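Local coordinates for protein putative citrate lyase, alfa subunit (Streptococcus mutans, PDB 2HJ0) that is probably an alpha subunit of the citrate lyase family (CitF), an alpha/beta protein that pairs with a second copy of itself, at residues Ser35-Pro40 and Tyr199-Val204; Thr66-His71 and Ile160-Ala165. All coordinates share one frame; numbering follows the deposited sequence.

Contact 1. Residues Ser35-Pro40 and Tyr199-Val204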
ATOM      1  N   SER A  35       6.986 -12.242  -5.521  1.00 16.85           N
ATOM      2  CA  SER A  35       7.458 -11.932  -4.167  1.00 17.92           C
ATOM      3  C   SER A  35       8.896 -11.418  -4.334  1.00 18.53           C
ATOM      4  O   SER A  35       9.616 -11.844  -5.242  1.00 19.00           O
ATOM      5  CB  SER A  35       7.438 -13.170  -3.259  1.00 17.00           C
ATOM      6  OG  SER A  35       8.369 -14.150  -3.695  1.00 20.27           O
ATOM      7  N   ARG A  36       9.312 -10.518  -3.452  1.00 18.24           N
ATOM      8  CA  ARG A  36      10.635  -9.925  -3.529  1.00 17.99           C
ATOM      9  C   ARG A  36      11.602 -10.469  -2.487  1.00 18.24           C
ATOM     10  O   ARG A  36      11.185 -11.080  -1.509  1.00 17.11           O
ATOM     11  CB  ARG A  36      10.507  -8.403  -3.383  1.00 18.15           C
ATOM     12  CG  ARG A  36       9.693  -8.011  -2.178  1.00 16.68           C
ATOM     13  CD  ARG A  36       9.205  -6.571  -2.190  1.00 17.07           C
ATOM     14  NE  ARG A  36       8.382  -6.355  -0.994  1.00 17.68           N
ATOM     15  CZ  ARG A  36       8.502  -5.329  -0.156  1.00 16.51           C
ATOM     16  NH1 ARG A  36       7.704  -5.251   0.904  1.00 17.38           N
ATOM     17  NH2 ARG A  36       9.409  -4.387  -0.379  1.00 15.35           N
ATOM     18  N   GLN A  37      12.894 -10.251  -2.730  1.00 19.47           N
ATOM     19  CA  GLN A  37      13.965 -10.674  -1.828  1.00 20.48           C
ATOM     20  C   GLN A  37      14.327  -9.495  -0.936  1.00 20.41           C
ATOM     21  O   GLN A  37      15.134  -8.635  -1.310  1.00 20.48           O
ATOM     22  CB  GLN A  37      15.190 -11.104  -2.625  1.00 20.76           C
ATOM     23  CG  GLN A  37      15.184 -12.549  -3.030  1.00 22.78           C
ATOM     24  CD  GLN A  37      15.691 -13.461  -1.932  1.00 24.98           C
ATOM     25  OE1 GLN A  37      15.591 -14.682  -2.042  1.00 26.45           O
ATOM     26  NE2 GLN A  37      16.249 -12.875  -0.872  1.00 26.31           N
ATOM     27  N   VAL A  38      13.714  -9.477   0.243  1.00 19.42           N
ATOM     28  CA  VAL A  38      13.902  -8.428   1.233  1.00 19.06           C
ATOM     29  C   VAL A  38      15.176  -8.532   2.069  1.00 19.82           C
ATOM     30  O   VAL A  38      15.526  -9.612   2.536  1.00 19.42           O
ATOM     31  CB  VAL A  38      12.720  -8.415   2.203  1.00 19.14           C
ATOM     32  CG1 VAL A  38      12.898  -7.321   3.238  1.00 19.71           C
ATOM     33  CG2 VAL A  38      11.435  -8.234   1.428  1.00 21.24           C
ATOM     34  N   LYS A  39      15.861  -7.405   2.250  1.00 19.94           N
ATOM     35  CA  LYS A  39      17.061  -7.365   3.075  1.00 20.28           C
ATOM     36  C   LYS A  39      16.698  -6.603   4.347  1.00 19.46           C
ATOM     37  O   LYS A  39      16.626  -5.375   4.353  1.00 18.83           O
ATOM     38  CB  LYS A  39      18.206  -6.654   2.352  1.00 23.93           C
ATOM     39  CG  LYS A  39      18.765  -7.417   1.153  1.00 28.30           C
ATOM     40  CD  LYS A  39      19.927  -6.662   0.505  1.00 30.57           C
ATOM     41  CE  LYS A  39      20.732  -7.556  -0.444  1.00 31.30           C
ATOM     42  NZ  LYS A  39      21.920  -6.822  -1.001  1.00 32.73           N
ATOM     43  N   PRO A  40      16.458  -7.331   5.448  1.00 19.54           N
ATOM     44  CA  PRO A  40      16.097  -6.719   6.730  1.00 18.26           C
ATOM     45  C   PRO A  40      17.088  -5.656   7.147  1.00 18.98           C
ATOM     46  O   PRO A  40      18.285  -5.781   6.908  1.00 18.99           O
ATOM     47  CB  PRO A  40      16.075  -7.907   7.685  1.00 18.34           C
ATOM     48  CG  PRO A  40      17.110  -8.825   7.096  1.00 19.79           C
ATOM     49  CD  PRO A  40      16.769  -8.764   5.623  1.00 18.38           C
ATOM     50  N   TYR A 199       7.245  -4.228  -5.836  1.00 13.82           N
ATOM     51  CA  TYR A 199       7.684  -5.532  -6.296  1.00 14.75           C
ATOM     52  C   TYR A 199       9.185  -5.714  -6.512  1.00 14.23           C
ATOM     53  O   TYR A 199       9.661  -6.837  -6.633  1.00 14.72           O
ATOM     54  CB  TYR A 199       6.949  -5.874  -7.580  1.00 14.91           C
ATOM     55  CG  TYR A 199       5.490  -6.100  -7.362  1.00 15.43           C
ATOM     56  CD1 TYR A 199       5.022  -7.299  -6.809  1.00 17.59           C
ATOM     57  CD2 TYR A 199       4.566  -5.114  -7.688  1.00 16.32           C
ATOM     58  CE1 TYR A 199       3.652  -7.503  -6.588  1.00 19.56           C
ATOM     59  CE2 TYR A 199       3.205  -5.297  -7.474  1.00 18.03           C
ATOM     60  CZ  TYR A 199       2.749  -6.490  -6.925  1.00 19.22           C
ATOM     61  OH  TYR A 199       1.402  -6.672  -6.713  1.00 19.22           O
ATOM     62  N   ALA A 200       9.925  -4.617  -6.573  1.00 13.00           N
ATOM     63  CA  ALA A 200      11.363  -4.683  -6.791  1.00 13.16           C
ATOM     64  C   ALA A 200      12.073  -5.265  -5.571  1.00 13.14           C
ATOM     65  O   ALA A 200      11.599  -5.128  -4.436  1.00 13.31           O
ATOM     66  CB  ALA A 200      11.913  -3.283  -7.101  1.00 10.82           C
ATOM     67  N   ASP A 201      13.206  -5.924  -5.806  1.00 13.25           N
ATOM     68  CA  ASP A 201      13.965  -6.498  -4.704  1.00 14.70           C
ATOM     69  C   ASP A 201      14.603  -5.400  -3.865  1.00 13.96           C
ATOM     70  O   ASP A 201      14.450  -5.363  -2.646  1.00 13.12           O
ATOM     71  CB  ASP A 201      15.037  -7.450  -5.226  1.00 15.28           C
ATOM     72  CG  ASP A 201      14.478  -8.812  -5.552  1.00 17.65           C
ATOM     73  OD1 ASP A 201      13.349  -9.120  -5.103  1.00 16.83           O
ATOM     74  OD2 ASP A 201      15.169  -9.590  -6.248  1.00 21.04           O
ATOM     75  N   GLN A 202      15.327  -4.516  -4.533  1.00 12.90           N
ATOM     76  CA  GLN A 202      15.953  -3.404  -3.866  1.00 12.57           C
ATOM     77  C   GLN A 202      15.467  -2.100  -4.493  1.00 12.10           C
ATOM     78  O   GLN A 202      15.384  -1.969  -5.724  1.00 11.14           O
ATOM     79  CB  GLN A 202      17.470  -3.521  -3.954  1.00 13.41           C
ATOM     80  CG  GLN A 202      18.042  -4.303  -2.814  1.00 13.52           C
ATOM     81  CD  GLN A 202      19.516  -4.157  -2.723  1.00 15.49           C
ATOM     82  OE1 GLN A 202      20.245  -4.582  -3.610  1.00 18.50           O
ATOM     83  NE2 GLN A 202      19.982  -3.547  -1.645  1.00 19.19           N
ATOM     84  N   VAL A 203      15.128  -1.148  -3.627  1.00  9.86           N
ATOM     85  CA  VAL A 203      14.635   0.155  -4.051  1.00  8.71           C
ATOM     86  C   VAL A 203      15.543   1.273  -3.559  1.00  7.99           C
ATOM     87  O   VAL A 203      15.860   1.357  -2.372  1.00  8.62           O
ATOM     88  CB  VAL A 203      13.183   0.394  -3.517  1.00  9.63           C
ATOM     89  CG1 VAL A 203      12.765   1.849  -3.706  1.00  8.32           C
ATOM     90  CG2 VAL A 203      12.205  -0.535  -4.239  1.00  7.94           C
ATOM     91  N   VAL A 204      15.966   2.123  -4.487  1.00  7.10           N
ATOM     92  CA  VAL A 204      16.819   3.266  -4.177  1.00  6.02           C
ATOM     93  C   VAL A 204      16.053   4.521  -4.582  1.00  5.86           C
ATOM     94  O   VAL A 204      15.856   4.746  -5.773  1.00  5.89           O
ATOM     95  CB  VAL A 204      18.125   3.230  -5.001  1.00  5.07           C
ATOM     96  CG1 VAL A 204      18.873   4.546  -4.852  1.00  6.37           C
ATOM     97  CG2 VAL A 204      18.995   2.101  -4.543  1.00  7.58           C
TER

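Contact 2. Residues Thr66-His71 and Ile160-Ala165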
ATOM      1  N   THR A  66      18.270  -6.520 -13.827  1.00 19.25           N
ATOM      2  CA  THR A  66      17.266  -5.617 -14.355  1.00 17.60           C
ATOM      3  C   THR A  66      16.995  -4.471 -13.392  1.00 16.79           C
ATOM      4  O   THR A  66      16.843  -4.679 -12.197  1.00 18.32           O
ATOM      5  CB  THR A  66      15.944  -6.333 -14.648  1.00 17.59           C
ATOM      6  OG1 THR A  66      16.139  -7.270 -15.715  1.00 18.81           O
ATOM      7  CG2 THR A  66      14.880  -5.319 -15.062  1.00 16.52           C
ATOM      8  N   ILE A  67      16.945  -3.258 -13.924  1.00 13.63           N
ATOM      9  CA  ILE A  67      16.688  -2.089 -13.116  1.00 11.46           C
ATOM     10  C   ILE A  67      15.508  -1.332 -13.717  1.00 11.49           C
ATOM     11  O   ILE A  67      15.203  -1.482 -14.902  1.00 10.32           O
ATOM     12  CB  ILE A  67      17.935  -1.175 -13.064  1.00 11.29           C
ATOM     13  CG1 ILE A  67      18.256  -0.630 -14.457  1.00  9.68           C
ATOM     14  CG2 ILE A  67      19.125  -1.955 -12.535  1.00 10.58           C
ATOM     15  CD1 ILE A  67      19.461   0.297 -14.469  1.00  8.05           C
ATOM     16  N   SER A  68      14.845  -0.515 -12.901  1.00 11.40           N
ATOM     17  CA  SER A  68      13.694   0.263 -13.368  1.00 10.06           C
ATOM     18  C   SER A  68      13.751   1.733 -12.957  1.00  9.84           C
ATOM     19  O   SER A  68      14.537   2.125 -12.086  1.00  8.84           O
ATOM     20  CB  SER A  68      12.398  -0.353 -12.839  1.00  9.46           C
ATOM     21  OG  SER A  68      12.439  -0.508 -11.429  1.00  8.64           O
ATOM     22  N   PHE A  69      12.892   2.526 -13.597  1.00  8.57           N
ATOM     23  CA  PHE A  69      12.774   3.969 -13.359  1.00  7.28           C
ATOM     24  C   PHE A  69      11.358   4.375 -13.735  1.00  5.80           C
ATOM     25  O   PHE A  69      10.677   3.629 -14.428  1.00  4.50           O
ATOM     26  CB  PHE A  69      13.726   4.778 -14.250  1.00  6.98           C
ATOM     27  CG  PHE A  69      15.143   4.291 -14.248  1.00  6.52           C
ATOM     28  CD1 PHE A  69      15.547   3.267 -15.097  1.00  7.75           C
ATOM     29  CD2 PHE A  69      16.080   4.863 -13.400  1.00  6.60           C
ATOM     30  CE1 PHE A  69      16.864   2.820 -15.098  1.00  6.66           C
ATOM     31  CE2 PHE A  69      17.396   4.426 -13.392  1.00  5.94           C
ATOM     32  CZ  PHE A  69      17.788   3.403 -14.244  1.00  6.55           C
ATOM     33  N   HIS A  70      10.911   5.549 -13.288  1.00  4.07           N
ATOM     34  CA  HIS A  70       9.579   5.999 -13.659  1.00  3.88           C
ATOM     35  C   HIS A  70       9.707   7.266 -14.503  1.00  4.10           C
ATOM     36  O   HIS A  70      10.776   7.870 -14.551  1.00  2.59           O
ATOM     37  CB  HIS A  70       8.719   6.260 -12.432  1.00  2.40           C
ATOM     38  CG  HIS A  70       9.124   7.467 -11.655  1.00  1.75           C
ATOM     39  ND1 HIS A  70       9.763   7.385 -10.438  1.00  2.99           N
ATOM     40  CD2 HIS A  70       9.028   8.785 -11.948  1.00  1.00           C
ATOM     41  CE1 HIS A  70      10.053   8.601 -10.016  1.00  3.34           C
ATOM     42  NE2 HIS A  70       9.620   9.469 -10.915  1.00  4.25           N
ATOM     43  N   HIS A  71       8.634   7.661 -15.182  1.00  5.27           N
ATOM     44  CA  HIS A  71       8.679   8.857 -16.025  1.00  6.87           C
ATOM     45  C   HIS A  71       7.768  10.010 -15.584  1.00  7.50           C
ATOM     46  O   HIS A  71       7.306  10.807 -16.422  1.00  6.92           O
ATOM     47  CB  HIS A  71       8.343   8.489 -17.477  1.00  6.05           C
ATOM     48  CG  HIS A  71       6.931   8.040 -17.679  1.00  4.79           C
ATOM     49  ND1 HIS A  71       6.451   6.849 -17.182  1.00  4.55           N
ATOM     50  CD2 HIS A  71       5.882   8.640 -18.289  1.00  5.53           C
ATOM     51  CE1 HIS A  71       5.168   6.735 -17.472  1.00  4.92           C
ATOM     52  NE2 HIS A  71       4.796   7.811 -18.142  1.00  5.30           N
ATOM     53  N   ILE A 160       8.667 -11.050 -15.129  1.00 18.65           N
ATOM     54  CA  ILE A 160       9.677 -10.002 -15.220  1.00 18.68           C
ATOM     55  C   ILE A 160       9.976  -9.673 -13.752  1.00 17.96           C
ATOM     56  O   ILE A 160       9.065  -9.671 -12.928  1.00 18.33           O
ATOM     57  CB  ILE A 160       9.127  -8.766 -15.930  1.00 19.45           C
ATOM     58  CG1 ILE A 160      10.142  -7.626 -15.889  1.00 21.36           C
ATOM     59  CG2 ILE A 160       7.858  -8.331 -15.259  1.00 22.52           C
ATOM     60  CD1 ILE A 160       9.584  -6.310 -16.361  1.00 21.10           C
ATOM     61  N   HIS A 161      11.235  -9.398 -13.413  1.00 16.37           N
ATOM     62  CA  HIS A 161      11.575  -9.119 -12.016  1.00 13.96           C
ATOM     63  C   HIS A 161      12.642  -8.040 -11.870  1.00 13.30           C
ATOM     64  O   HIS A 161      13.755  -8.170 -12.389  1.00 14.34           O
ATOM     65  CB  HIS A 161      12.033 -10.417 -11.355  1.00 13.10           C
ATOM     66  CG  HIS A 161      11.837 -10.451  -9.875  1.00 13.78           C
ATOM     67  ND1 HIS A 161      12.766  -9.957  -8.988  1.00 14.98           N
ATOM     68  CD2 HIS A 161      10.809 -10.918  -9.124  1.00 14.83           C
ATOM     69  CE1 HIS A 161      12.320 -10.116  -7.753  1.00 14.53           C
ATOM     70  NE2 HIS A 161      11.135 -10.697  -7.809  1.00 13.44           N
ATOM     71  N   ILE A 162      12.311  -6.984 -11.138  1.00 10.59           N
ATOM     72  CA  ILE A 162      13.237  -5.881 -10.963  1.00  9.12           C
ATOM     73  C   ILE A 162      14.250  -6.111  -9.859  1.00  9.05           C
ATOM     74  O   ILE A 162      13.888  -6.359  -8.713  1.00  9.78           O
ATOM     75  CB  ILE A 162      12.478  -4.578 -10.676  1.00  8.99           C
ATOM     76  CG1 ILE A 162      11.415  -4.357 -11.751  1.00  8.63           C
ATOM     77  CG2 ILE A 162      13.442  -3.398 -10.668  1.00  6.93           C
ATOM     78  CD1 ILE A 162      10.480  -3.187 -11.456  1.00  9.86           C
ATOM     79  N   ASP A 163      15.528  -6.029 -10.207  1.00  9.38           N
ATOM     80  CA  ASP A 163      16.580  -6.221  -9.216  1.00 10.05           C
ATOM     81  C   ASP A 163      16.732  -4.964  -8.383  1.00 10.10           C
ATOM     82  O   ASP A 163      16.736  -5.008  -7.154  1.00 11.00           O
ATOM     83  CB  ASP A 163      17.911  -6.542  -9.889  1.00 11.07           C
ATOM     84  CG  ASP A 163      17.952  -7.941 -10.442  1.00 13.97           C
ATOM     85  OD1 ASP A 163      17.860  -8.898  -9.632  1.00 16.14           O
ATOM     86  OD2 ASP A 163      18.071  -8.088 -11.683  1.00 16.07           O
ATOM     87  N   VAL A 164      16.865  -3.833  -9.058  1.00  8.73           N
ATOM     88  CA  VAL A 164      17.020  -2.578  -8.357  1.00  8.51           C
ATOM     89  C   VAL A 164      16.191  -1.515  -9.038  1.00  8.38           C
ATOM     90  O   VAL A 164      16.270  -1.328 -10.254  1.00  8.90           O
ATOM     91  CB  VAL A 164      18.480  -2.101  -8.354  1.00  7.90           C
ATOM     92  CG1 VAL A 164      18.601  -0.803  -7.569  1.00  7.23           C
ATOM     93  CG2 VAL A 164      19.365  -3.161  -7.761  1.00  8.47           C
ATOM     94  N   ALA A 165      15.392  -0.813  -8.249  1.00  7.70           N
ATOM     95  CA  ALA A 165      14.574   0.254  -8.793  1.00  7.18           C
ATOM     96  C   ALA A 165      15.117   1.585  -8.312  1.00  8.30           C
ATOM     97  O   ALA A 165      15.196   1.835  -7.108  1.00 10.23           O
ATOM     98  CB  ALA A 165      13.139   0.090  -8.363  1.00  4.59           C
TER

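Contact 1. Residues Ser35-Pro40 and Tyr199-Val204
Gln37 and Asp201 show how a single side-chain acceptor can fasten an N-terminal arm to a Rossmann-like alpha/beta sheet. Asp201 lies in the turn between helix 191-199 and strand 202-207, and the arm passes over that turn at a shallow angle to its course. No backbone-to-backbone bond joins the two segments. The hydrogen bond comes instead from a carboxylate: Gln37 N donates to Asp201 OD1 at 2.7 Å. The bond is nearly straight, 170° at the hydrogen, yet the donor stands above the carboxylate plane, 55° out of it. Asp201 CG is anti to its own carbonyl carbon (chi1 -81°), which brings the carboxylate up to the arm.

Packing supplies the rest. The aliphatic part of Arg36 lies over the carbonyls of Tyr199 and Ala200, where helix 191-199 gives way to the turn, with Arg36 CB 3.7 Å from Tyr199 O. From CG to NE the chain is extended, carrying the guanidinium away from the turn to a salt bridge between Arg36 NE and Glu33 of the second subunit. Gln37 and Val38 likewise pair antiparallel with a strand of that subunit, so the arm connects the turn to the dimer interface. Tyr199 OH is hydrogen-bonded to Glu33 of its own chain.

Toward the other end of the arm, partly exposed Lys39 crosses buried Gln202 at a slant, Lys39 CD lying 4.1 Å from Gln202 CD. Further back along the arm, the methylene Arg36 CD rests 3.6 Å from Ala200 O.

Contact 2. Residues Thr66-His71 and Ile160-Ala165
Thr66 O takes two N-H groups from consecutive residues: Asp163 N at 2.7 Å, tilted 25° from the carbonyl plane, and Val164 N at 3.3 Å, in that plane. The near-helical backbone angles of Asp163 are consistent with both N-H groups reaching one oxygen. Its side chain answers in the other direction, Asp163 OD2 accepting from Thr66 N at 2.7 Å through its anti lone pair, so both main-chain polar groups of Thr66 are held. Two residues on, Ser68 N donates to Val164 O at 3.1 Å.

This is parallel beta pairing, Ile67 beside Val164 and Ser68 beside Ala165, in the middle of a Rossmann-like sheet. Ile67 and Val164 share one face, where Ile67 CG2 lies 4.2 Å from Val164 CB. On the other, Ser68 OG touches both Ile162 and Ala165 CB, which approach it roughly at right angles; with chi1 at 53° it lies between its own backbone N and carbonyl carbon. Ile162 presents CG2 and CD1 to it.

Asp196, on helix 191-199, fixes that hydroxyl by a hydrogen bond. Helix 148-157 covers the same face, Arg151 packing on Ser68 and Ile155 on Ile162, while Leu84 of helix 79-89 meets Ile67 from the opposite face.

In the fold
After helix 12-17 and strand 31-32 the chain forms the arm 35-40, enters the sheet at its edge with strand 48-49, and reaches its middle with strand 66-69. It runs through strands 95-99, 118-123 and 143-145 on one side before helix 148-157 brings it back to 160-165, where contact 2 closes the inner loop. Helix 191-199 then leads to 199-204, where contact 1 closes the outer, enclosing loop. In the sheet, strand 164-169 lies between 66-69 and 202-207, with probable hydrogen bonds from Ala165 N to Gln202 O and from Val204 N to Ala165 O. Contact 2 belongs to the sheet's interior; contact 1 ties the start of strand 202-207 to the arm that reaches the second subunit.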